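Fe(2+) transporter FeoB (PDB 3IBY) probably imports ferrous iron across the inner membrane in a GTP-driven system, its cytosolic part described here holding the GTP-binding domain and a helical GDI domain. Local coordinates at residues T15-A20 against I152-L157; C94-H99 against V115-M120; R98-T103 against H247-L252. One frame throughout, in Å; residues are numbered along the deposited sequence.

Contact 1 (T15-A20 against I152-L157); sequences TTLFNA and IGIPAL
Leu17 and Ile154 lie alongside each other with their side chains running in opposite senses, so that they pass side by side instead of meeting end on. Their closest approach, 3.4 Å between Leu17 CD1 and Ile154 CD1, is doubtful in its exact value, because Ile154 has chi2 near 8°, close to eclipsed, which leaves the placement of its CD1 methyl uncertain. Leu157 comes at the same leucine differently, tip to tip: Leu157 CD2 faces the fork of the Leu17 side chain, 3.9 Å from Leu17 CD1 and 4.0 Å from Leu17 CD2. With CG anti to the backbone N (chi1 179°), that fork extends toward helix 154-162. One turn further on, the small Ala20 CB rests 3.9 Å from Ile154 CG1, and there the backbones come nearest. Gly153, with a positive phi that suits glycine, caps the second helix, and its O accepts the N-H of Leu157. The contact is wholly apolar. Helix 14-22, which follows the P-loop, and helix 154-162 thus sit side by side over one face of the sheet, with Leu17 reaching Leu6 of strand 3-8 and both leucines resting on Ala116 of strand 113-118.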
loop_
_atom_site.group_PDB
_atom_site.type_symbol
_atom_site.label_atom_id
_atom_site.label_comp_id
_atom_site.label_asym_id
_atom_site.label_seq_id
_atom_site.Cartn_x
_atom_site.Cartn_y
_atom_site.Cartn_z
ATOM N N THR A 15 12.811 -2.808 -6.669
ATOM C CA THR A 15 14.187 -3.007 -6.298
ATOM C C THR A 15 15.064 -1.965 -6.938
ATOM O O THR A 15 15.965 -1.439 -6.317
ATOM C CB THR A 15 14.646 -4.394 -6.740
ATOM O OG1 THR A 15 14.019 -5.364 -5.905
ATOM C CG2 THR A 15 16.157 -4.560 -6.634
ATOM N N THR A 16 14.802 -1.666 -8.197
ATOM C CA THR A 16 15.507 -0.593 -8.863
ATOM C C THR A 16 15.332 0.723 -8.118
ATOM O O THR A 16 16.287 1.467 -7.980
ATOM C CB THR A 16 15.035 -0.498 -10.313
ATOM O OG1 THR A 16 15.277 -1.766 -10.920
ATOM C CG2 THR A 16 15.763 0.594 -11.115
ATOM N N LEU A 17 14.134 1.023 -7.613
ATOM C CA LEU A 17 13.957 2.293 -6.859
ATOM C C LEU A 17 14.741 2.247 -5.578
ATOM O O LEU A 17 15.399 3.209 -5.183
ATOM C CB LEU A 17 12.500 2.585 -6.568
ATOM C CG LEU A 17 12.344 3.882 -5.760
ATOM C CD1 LEU A 17 13.021 5.098 -6.401
ATOM C CD2 LEU A 17 10.870 4.106 -5.570
ATOM N N PHE A 18 14.691 1.082 -4.947
ATOM C CA PHE A 18 15.468 0.826 -3.779
ATOM C C PHE A 18 16.906 1.126 -4.033
ATOM O O PHE A 18 17.547 1.716 -3.180
ATOM C CB PHE A 18 15.359 -0.610 -3.353
ATOM C CG PHE A 18 16.099 -0.896 -2.084
ATOM C CD1 PHE A 18 15.584 -0.444 -0.860
ATOM C CD2 PHE A 18 17.314 -1.556 -2.111
ATOM C CE1 PHE A 18 16.251 -0.695 0.343
ATOM C CE2 PHE A 18 18.033 -1.813 -0.908
ATOM C CZ PHE A 18 17.497 -1.401 0.331
ATOM N N ASN A 19 17.429 0.687 -5.170
ATOM C CA ASN A 19 18.850 0.890 -5.467
ATOM C C ASN A 19 19.148 2.377 -5.750
ATOM O O ASN A 19 20.196 2.919 -5.374
ATOM C CB ASN A 19 19.291 0.065 -6.661
ATOM C CG ASN A 19 19.284 -1.419 -6.402
ATOM O OD1 ASN A 19 19.410 -1.885 -5.283
ATOM N ND2 ASN A 19 19.133 -2.179 -7.471
ATOM N N ALA A 20 18.204 3.010 -6.425
ATOM C CA ALA A 20 18.338 4.362 -6.810
ATOM C C ALA A 20 18.424 5.232 -5.535
ATOM O O ALA A 20 19.261 6.140 -5.441
ATOM C CB ALA A 20 17.162 4.741 -7.658
ATOM N N ILE A 152 15.308 9.310 -13.115
ATOM C CA ILE A 152 14.518 10.476 -13.407
ATOM C C ILE A 152 13.425 10.496 -12.362
ATOM O O ILE A 152 12.747 9.501 -12.154
ATOM C CB ILE A 152 13.988 10.445 -14.858
ATOM C CG1 ILE A 152 15.192 10.487 -15.834
ATOM C CG2 ILE A 152 13.000 11.625 -15.118
ATOM C CD1 ILE A 152 14.851 10.300 -17.351
ATOM N N GLY A 153 13.281 11.612 -11.664
ATOM C CA GLY A 153 12.219 11.753 -10.674
ATOM C C GLY A 153 12.638 11.523 -9.227
ATOM O O GLY A 153 11.963 12.010 -8.293
ATOM N N ILE A 154 13.737 10.798 -9.033
ATOM C CA ILE A 154 14.262 10.508 -7.709
ATOM C C ILE A 154 14.398 11.746 -6.832
ATOM O O ILE A 154 14.088 11.713 -5.661
ATOM C CB ILE A 154 15.646 9.785 -7.805
ATOM C CG1 ILE A 154 15.498 8.262 -8.009
ATOM C CG2 ILE A 154 16.486 10.031 -6.540
ATOM C CD1 ILE A 154 14.070 7.721 -8.283
ATOM N N PRO A 155 14.872 12.852 -7.388
ATOM C CA PRO A 155 15.113 13.952 -6.447
ATOM C C PRO A 155 13.837 14.556 -5.906
ATOM O O PRO A 155 13.797 14.966 -4.757
ATOM C CB PRO A 155 15.878 14.956 -7.287
ATOM C CG PRO A 155 16.540 14.115 -8.358
ATOM C CD PRO A 155 15.503 13.091 -8.700
ATOM N N ALA A 156 12.803 14.585 -6.734
ATOM C CA ALA A 156 11.492 15.090 -6.361
ATOM C C ALA A 156 10.772 14.153 -5.386
ATOM O O ALA A 156 10.050 14.595 -4.497
ATOM C CB ALA A 156 10.654 15.285 -7.618
ATOM N N LEU A 157 10.947 12.847 -5.595
ATOM C CA LEU A 157 10.423 11.805 -4.683
ATOM C C LEU A 157 11.129 11.907 -3.335
ATOM O O LEU A 157 10.513 11.723 -2.304
ATOM C CB LEU A 157 10.652 10.429 -5.259
ATOM C CG LEU A 157 10.229 9.293 -4.364
ATOM C CD1 LEU A 157 8.733 9.163 -4.408
ATOM C CD2 LEU A 157 10.907 7.981 -4.781
#

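Contact 2 (C94-H99 against V115-M120); sequences CHLERH and VALNMM
Cys94 and Met119 bury the most surface here, meeting where the loop before helix 96-106 passes the end of strand 113-118. Cys94 turns SG opposite its own carbonyl carbon (chi1 -56°), which leaves the sulfur 4.1 Å from Met119 O and 4.5 Å from Met119 CB. No hydrogen bond is made. Met119 offers its CB to the cysteine, but the rest of its side chain leads off toward Gly13 of the P-loop and Asp92 of strand 86-92. The second meeting is deeper: Leu96 CD1 approaches Leu117 CD2 to 4.3 Å, a loose touch between branch methyls within the beta-alpha-beta unit formed by strands 86-92 and 113-118 and helix 96-106. Asn118, Met119, Met120 and Asp121 stand where GTPases of this class carry the base-recognising NKxD motif, and are predicted to bind GTP. Asn118 OD1 takes a weak bond from Met119 N at 2.8 Å, bent to 137°, and also accepts Ala148 N, while Asn118 ND2 binds Cys12 O. The chemistry therefore divides: one leucine pair links helix to strand, Cys94 and Met119 meet through loop residues without a hydrogen bond, and the polar bonds that knit the probable nucleotide loops together run from Asn118.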
loop_
_atom_site.group_PDB
_atom_site.type_symbol
_atom_site.label_atom_id
_atom_site.label_comp_id
_atom_site.label_asym_id
_atom_site.label_seq_id
_atom_site.Cartn_x
_atom_site.Cartn_y
_atom_site.Cartn_z
ATOM N N CYS A 94 2.170 1.102 -16.068
ATOM C CA CYS A 94 1.594 0.279 -17.086
ATOM C C CYS A 94 0.508 -0.652 -16.538
ATOM O O CYS A 94 -0.136 -1.366 -17.302
ATOM C CB CYS A 94 2.699 -0.587 -17.730
ATOM S SG CYS A 94 4.126 0.322 -18.413
ATOM N N HIS A 95 0.343 -0.738 -15.228
ATOM C CA HIS A 95 -0.645 -1.670 -14.694
ATOM C C HIS A 95 -1.249 -1.015 -13.516
ATOM O O HIS A 95 -1.265 -1.601 -12.430
ATOM C CB HIS A 95 -0.001 -2.995 -14.290
ATOM C CG HIS A 95 0.631 -3.715 -15.434
ATOM N ND1 HIS A 95 1.994 -3.826 -15.570
ATOM C CD2 HIS A 95 0.093 -4.300 -16.531
ATOM C CE1 HIS A 95 2.270 -4.508 -16.669
ATOM N NE2 HIS A 95 1.135 -4.803 -17.271
ATOM N N LEU A 96 -1.721 0.208 -13.747
ATOM C CA LEU A 96 -2.243 1.091 -12.734
ATOM C C LEU A 96 -3.392 0.448 -12.001
ATOM O O LEU A 96 -3.373 0.347 -10.790
ATOM C CB LEU A 96 -2.695 2.396 -13.388
ATOM C CG LEU A 96 -2.980 3.558 -12.446
ATOM C CD1 LEU A 96 -1.697 3.926 -11.666
ATOM C CD2 LEU A 96 -3.594 4.745 -13.219
ATOM N N GLU A 97 -4.379 -0.033 -12.721
ATOM C CA GLU A 97 -5.568 -0.527 -12.071
ATOM C C GLU A 97 -5.287 -1.684 -11.108
ATOM O O GLU A 97 -5.870 -1.732 -9.988
ATOM C CB GLU A 97 -6.596 -0.945 -13.095
ATOM C CG GLU A 97 -7.940 -1.206 -12.471
ATOM C CD GLU A 97 -9.058 -1.280 -13.496
ATOM O OE1 GLU A 97 -10.211 -1.535 -13.091
ATOM O OE2 GLU A 97 -8.779 -1.095 -14.692
ATOM N N ARG A 98 -4.407 -2.609 -11.509
ATOM C CA ARG A 98 -4.061 -3.716 -10.603
ATOM C C ARG A 98 -3.306 -3.139 -9.410
ATOM O O ARG A 98 -3.630 -3.434 -8.250
ATOM C CB ARG A 98 -3.242 -4.803 -11.284
ATOM C CG ARG A 98 -2.644 -5.811 -10.322
ATOM C CD ARG A 98 -2.018 -7.091 -11.001
ATOM N NE ARG A 98 -0.943 -7.611 -10.131
ATOM C CZ ARG A 98 -0.740 -8.879 -9.746
ATOM N NH1 ARG A 98 -1.459 -9.893 -10.196
ATOM N NH2 ARG A 98 0.259 -9.130 -8.913
ATOM N N HIS A 99 -2.357 -2.260 -9.691
ATOM C CA HIS A 99 -1.397 -1.845 -8.683
ATOM C C HIS A 99 -2.026 -1.001 -7.608
ATOM O O HIS A 99 -1.554 -0.992 -6.481
ATOM C CB HIS A 99 -0.217 -1.133 -9.316
ATOM C CG HIS A 99 0.817 -2.055 -9.863
ATOM N ND1 HIS A 99 0.508 -3.287 -10.400
ATOM C CD2 HIS A 99 2.161 -1.927 -9.960
ATOM C CE1 HIS A 99 1.619 -3.875 -10.814
ATOM N NE2 HIS A 99 2.637 -3.074 -10.548
ATOM N N VAL A 115 3.132 8.174 -3.456
ATOM C CA VAL A 115 3.150 7.237 -4.568
ATOM C C VAL A 115 4.280 7.610 -5.500
ATOM O O VAL A 115 4.456 8.787 -5.833
ATOM C CB VAL A 115 1.847 7.231 -5.313
ATOM C CG1 VAL A 115 1.961 6.375 -6.555
ATOM C CG2 VAL A 115 0.787 6.698 -4.430
ATOM N N ALA A 116 5.085 6.606 -5.844
ATOM C CA ALA A 116 6.184 6.704 -6.834
ATOM C C ALA A 116 5.670 6.023 -8.082
ATOM O O ALA A 116 5.466 4.818 -8.064
ATOM C CB ALA A 116 7.409 5.982 -6.354
ATOM N N LEU A 117 5.408 6.786 -9.145
ATOM C CA LEU A 117 4.672 6.276 -10.316
ATOM C C LEU A 117 5.745 5.970 -11.316
ATOM O O LEU A 117 6.254 6.845 -11.986
ATOM C CB LEU A 117 3.715 7.343 -10.814
ATOM C CG LEU A 117 2.376 7.043 -11.503
ATOM C CD1 LEU A 117 2.264 8.040 -12.635
ATOM C CD2 LEU A 117 2.220 5.614 -11.997
ATOM N N ASN A 118 6.150 4.712 -11.324
ATOM C CA ASN A 118 7.349 4.284 -12.023
ATOM C C ASN A 118 7.008 3.877 -13.473
ATOM O O ASN A 118 5.851 3.793 -13.840
ATOM C CB ASN A 118 7.998 3.145 -11.217
ATOM C CG ASN A 118 9.432 2.835 -11.634
ATOM O OD1 ASN A 118 10.090 3.622 -12.341
ATOM N ND2 ASN A 118 9.926 1.670 -11.202
ATOM N N MET A 119 8.038 3.702 -14.296
ATOM C CA MET A 119 7.942 3.153 -15.652
ATOM C C MET A 119 7.176 4.066 -16.578
ATOM O O MET A 119 6.454 3.622 -17.500
ATOM C CB MET A 119 7.305 1.789 -15.620
ATOM C CG MET A 119 7.898 0.847 -14.595
ATOM S SD MET A 119 9.575 0.381 -14.976
ATOM C CE MET A 119 9.650 -1.259 -14.234
ATOM N N MET A 120 7.349 5.351 -16.339
ATOM C CA MET A 120 6.671 6.339 -17.148
ATOM C C MET A 120 7.115 6.246 -18.629
ATOM O O MET A 120 6.350 6.643 -19.553
ATOM C CB MET A 120 6.945 7.747 -16.611
ATOM C CG MET A 120 6.384 8.039 -15.250
ATOM S SD MET A 120 4.618 7.883 -15.222
ATOM C CE MET A 120 4.027 9.296 -16.176
#

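Contact 3 (R98-T103 against H247-L252); sequences RHLYLT and HEIVTL
Leu100 meets Ile249 and Val250 in a purely apolar contact between two helices. Its CD1 methyl does all the touching, lying 4.3 Å from Val250 CG2 and 4.5 Å from Ile249 CG2, so that one tip addresses a methyl from each of two consecutive residues. In Leu100, chi2 172° sets CD1 anti to CA, and this branch reaches the facing helix. The backbones stay well separated, with Leu100 CA 9.1 Å from Val250 CA, and no hydrogen bond crosses between these residues. Polar interactions instead stay within a helix or reach beyond the pair. Thr103 OG1 gives a weak bond to His99 O at 3.4 Å and also pairs with Asn89 ND2 of strand 86-92, while a hydrogen bond between His247 ND1 and Glu97 OE1 ties the same two helices. Aromatic packing lies to the side, where Tyr101 stacks on Tyr59. Leu100 also touches Ile91 of strand 86-92 and Leu139 of helix 132-139, and Leu135 and Leu138 touch Ile249, extending the apolar patch. The contact thus joins helix 96-106, the helix of a beta-alpha-beta unit in the P-loop G domain, to the long helix 234-253 near the chain's C-terminal end, which packs against helix 132-139 as well.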
loop_
_atom_site.group_PDB
_atom_site.type_symbol
_atom_site.label_atom_id
_atom_site.label_comp_id
_atom_site.label_asym_id
_atom_site.label_seq_id
_atom_site.Cartn_x
_atom_site.Cartn_y
_atom_site.Cartn_z
ATOM N N ARG A 98 -4.407 -2.609 -11.509
ATOM C CA ARG A 98 -4.061 -3.716 -10.603
ATOM C C ARG A 98 -3.306 -3.139 -9.410
ATOM O O ARG A 98 -3.630 -3.434 -8.250
ATOM C CB ARG A 98 -3.242 -4.803 -11.284
ATOM C CG ARG A 98 -2.644 -5.811 -10.322
ATOM C CD ARG A 98 -2.018 -7.091 -11.001
ATOM N NE ARG A 98 -0.943 -7.611 -10.131
ATOM C CZ ARG A 98 -0.740 -8.879 -9.746
ATOM N NH1 ARG A 98 -1.459 -9.893 -10.196
ATOM N NH2 ARG A 98 0.259 -9.130 -8.913
ATOM N N HIS A 99 -2.357 -2.260 -9.691
ATOM C CA HIS A 99 -1.397 -1.845 -8.683
ATOM C C HIS A 99 -2.026 -1.001 -7.608
ATOM O O HIS A 99 -1.554 -0.992 -6.481
ATOM C CB HIS A 99 -0.217 -1.133 -9.316
ATOM C CG HIS A 99 0.817 -2.055 -9.863
ATOM N ND1 HIS A 99 0.508 -3.287 -10.400
ATOM C CD2 HIS A 99 2.161 -1.927 -9.960
ATOM C CE1 HIS A 99 1.619 -3.875 -10.814
ATOM N NE2 HIS A 99 2.637 -3.074 -10.548
ATOM N N LEU A 100 -3.112 -0.308 -7.933
ATOM C CA LEU A 100 -3.831 0.495 -6.951
ATOM C C LEU A 100 -4.699 -0.337 -5.995
ATOM O O LEU A 100 -5.299 0.194 -5.040
ATOM C CB LEU A 100 -4.731 1.473 -7.678
ATOM C CG LEU A 100 -3.993 2.622 -8.324
ATOM C CD1 LEU A 100 -4.963 3.416 -9.181
ATOM C CD2 LEU A 100 -3.367 3.472 -7.252
ATOM N N TYR A 101 -4.841 -1.626 -6.245
ATOM C CA TYR A 101 -5.589 -2.414 -5.281
ATOM C C TYR A 101 -4.824 -2.327 -3.980
ATOM O O TYR A 101 -5.390 -1.966 -2.955
ATOM C CB TYR A 101 -5.735 -3.850 -5.749
ATOM C CG TYR A 101 -6.768 -4.654 -5.016
ATOM C CD1 TYR A 101 -8.059 -4.718 -5.469
ATOM C CD2 TYR A 101 -6.431 -5.380 -3.871
ATOM C CE1 TYR A 101 -9.013 -5.491 -4.818
ATOM C CE2 TYR A 101 -7.367 -6.128 -3.204
ATOM C CZ TYR A 101 -8.669 -6.193 -3.699
ATOM O OH TYR A 101 -9.613 -6.967 -3.064
ATOM N N LEU A 102 -3.530 -2.606 -4.045
ATOM C CA LEU A 102 -2.662 -2.547 -2.876
ATOM C C LEU A 102 -2.651 -1.200 -2.222
ATOM O O LEU A 102 -2.603 -1.086 -0.995
ATOM C CB LEU A 102 -1.243 -2.907 -3.248
ATOM C CG LEU A 102 -0.163 -2.759 -2.185
ATOM C CD1 LEU A 102 -0.507 -3.639 -0.998
ATOM C CD2 LEU A 102 1.206 -3.123 -2.834
ATOM N N THR A 103 -2.719 -0.179 -3.059
ATOM C CA THR A 103 -2.615 1.201 -2.620
ATOM C C THR A 103 -3.766 1.568 -1.733
ATOM O O THR A 103 -3.584 2.214 -0.710
ATOM C CB THR A 103 -2.635 2.197 -3.800
ATOM O OG1 THR A 103 -1.542 1.948 -4.692
ATOM C CG2 THR A 103 -2.497 3.599 -3.262
ATOM N N HIS A 247 -11.421 1.102 -10.501
ATOM C CA HIS A 247 -11.760 1.141 -11.937
ATOM C C HIS A 247 -12.239 2.545 -12.273
ATOM O O HIS A 247 -11.834 3.122 -13.240
ATOM C CB HIS A 247 -12.839 0.112 -12.305
ATOM C CG HIS A 247 -13.178 0.063 -13.769
ATOM N ND1 HIS A 247 -12.491 -0.724 -14.672
ATOM C CD2 HIS A 247 -14.159 0.677 -14.479
ATOM C CE1 HIS A 247 -13.021 -0.578 -15.876
ATOM N NE2 HIS A 247 -14.038 0.261 -15.786
ATOM N N GLU A 248 -13.049 3.111 -11.420
ATOM C CA GLU A 248 -13.521 4.448 -11.675
ATOM C C GLU A 248 -12.365 5.469 -11.666
ATOM O O GLU A 248 -12.329 6.335 -12.516
ATOM C CB GLU A 248 -14.719 4.800 -10.748
ATOM C CG GLU A 248 -14.738 6.178 -10.138
ATOM C CD GLU A 248 -15.830 6.317 -9.067
ATOM O OE1 GLU A 248 -15.816 7.359 -8.374
ATOM O OE2 GLU A 248 -16.678 5.388 -8.900
ATOM N N ILE A 249 -11.403 5.347 -10.768
ATOM C CA ILE A 249 -10.266 6.286 -10.768
ATOM C C ILE A 249 -9.413 6.134 -12.014
ATOM O O ILE A 249 -8.884 7.124 -12.537
ATOM C CB ILE A 249 -9.346 6.104 -9.524
ATOM C CG1 ILE A 249 -9.988 6.759 -8.307
ATOM C CG2 ILE A 249 -7.925 6.687 -9.757
ATOM C CD1 ILE A 249 -9.658 6.044 -7.015
ATOM N N VAL A 250 -9.271 4.897 -12.489
ATOM C CA VAL A 250 -8.427 4.620 -13.649
ATOM C C VAL A 250 -9.058 5.255 -14.885
ATOM O O VAL A 250 -8.401 5.996 -15.618
ATOM C CB VAL A 250 -8.165 3.099 -13.821
ATOM C CG1 VAL A 250 -7.478 2.825 -15.120
ATOM C CG2 VAL A 250 -7.279 2.551 -12.677
ATOM N N THR A 251 -10.354 5.028 -15.067
ATOM C CA THR A 251 -11.117 5.625 -16.183
ATOM C C THR A 251 -11.074 7.195 -16.232
ATOM O O THR A 251 -11.194 7.783 -17.283
ATOM C CB THR A 251 -12.583 5.087 -16.179
ATOM O OG1 THR A 251 -13.086 5.119 -14.847
ATOM C CG2 THR A 251 -12.662 3.625 -16.637
ATOM N N LEU A 252 -10.876 7.857 -15.102
ATOM C CA LEU A 252 -10.698 9.320 -15.041
ATOM C C LEU A 252 -9.265 9.802 -15.363
ATOM O O LEU A 252 -9.044 10.953 -15.729
ATOM C CB LEU A 252 -11.071 9.818 -13.635
ATOM C CG LEU A 252 -12.541 9.707 -13.210
ATOM C CD1 LEU A 252 -12.708 9.865 -11.718
ATOM C CD2 LEU A 252 -13.347 10.738 -13.946
#

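In the fold
From the N terminus, the chain leaves strand 3-8 into helix 14-22, and contact 1 closes a long loop when helix 154-162 returns to it, with 131 residues between the two segments. Nested inside that loop, contact 2 closes a short one, with 15 residues between its segments. Contact 3 starts from the same helix 96-106, sharing Arg98 and His99 with contact 2, but ends at helix 234-253, 143 residues lying between, so it crosses contact 1. Contacts 1 and 2 meet at Ala116, whose CB lies 4.0 Å from Leu17 CD2. Contacts 2 and 3 also pack where Glu97 CA lies 3.6 Å from Val250 CG2. Contacts 1 and 2 fasten helices to the sheet region of the G domain; contact 3 adds helix 234-253.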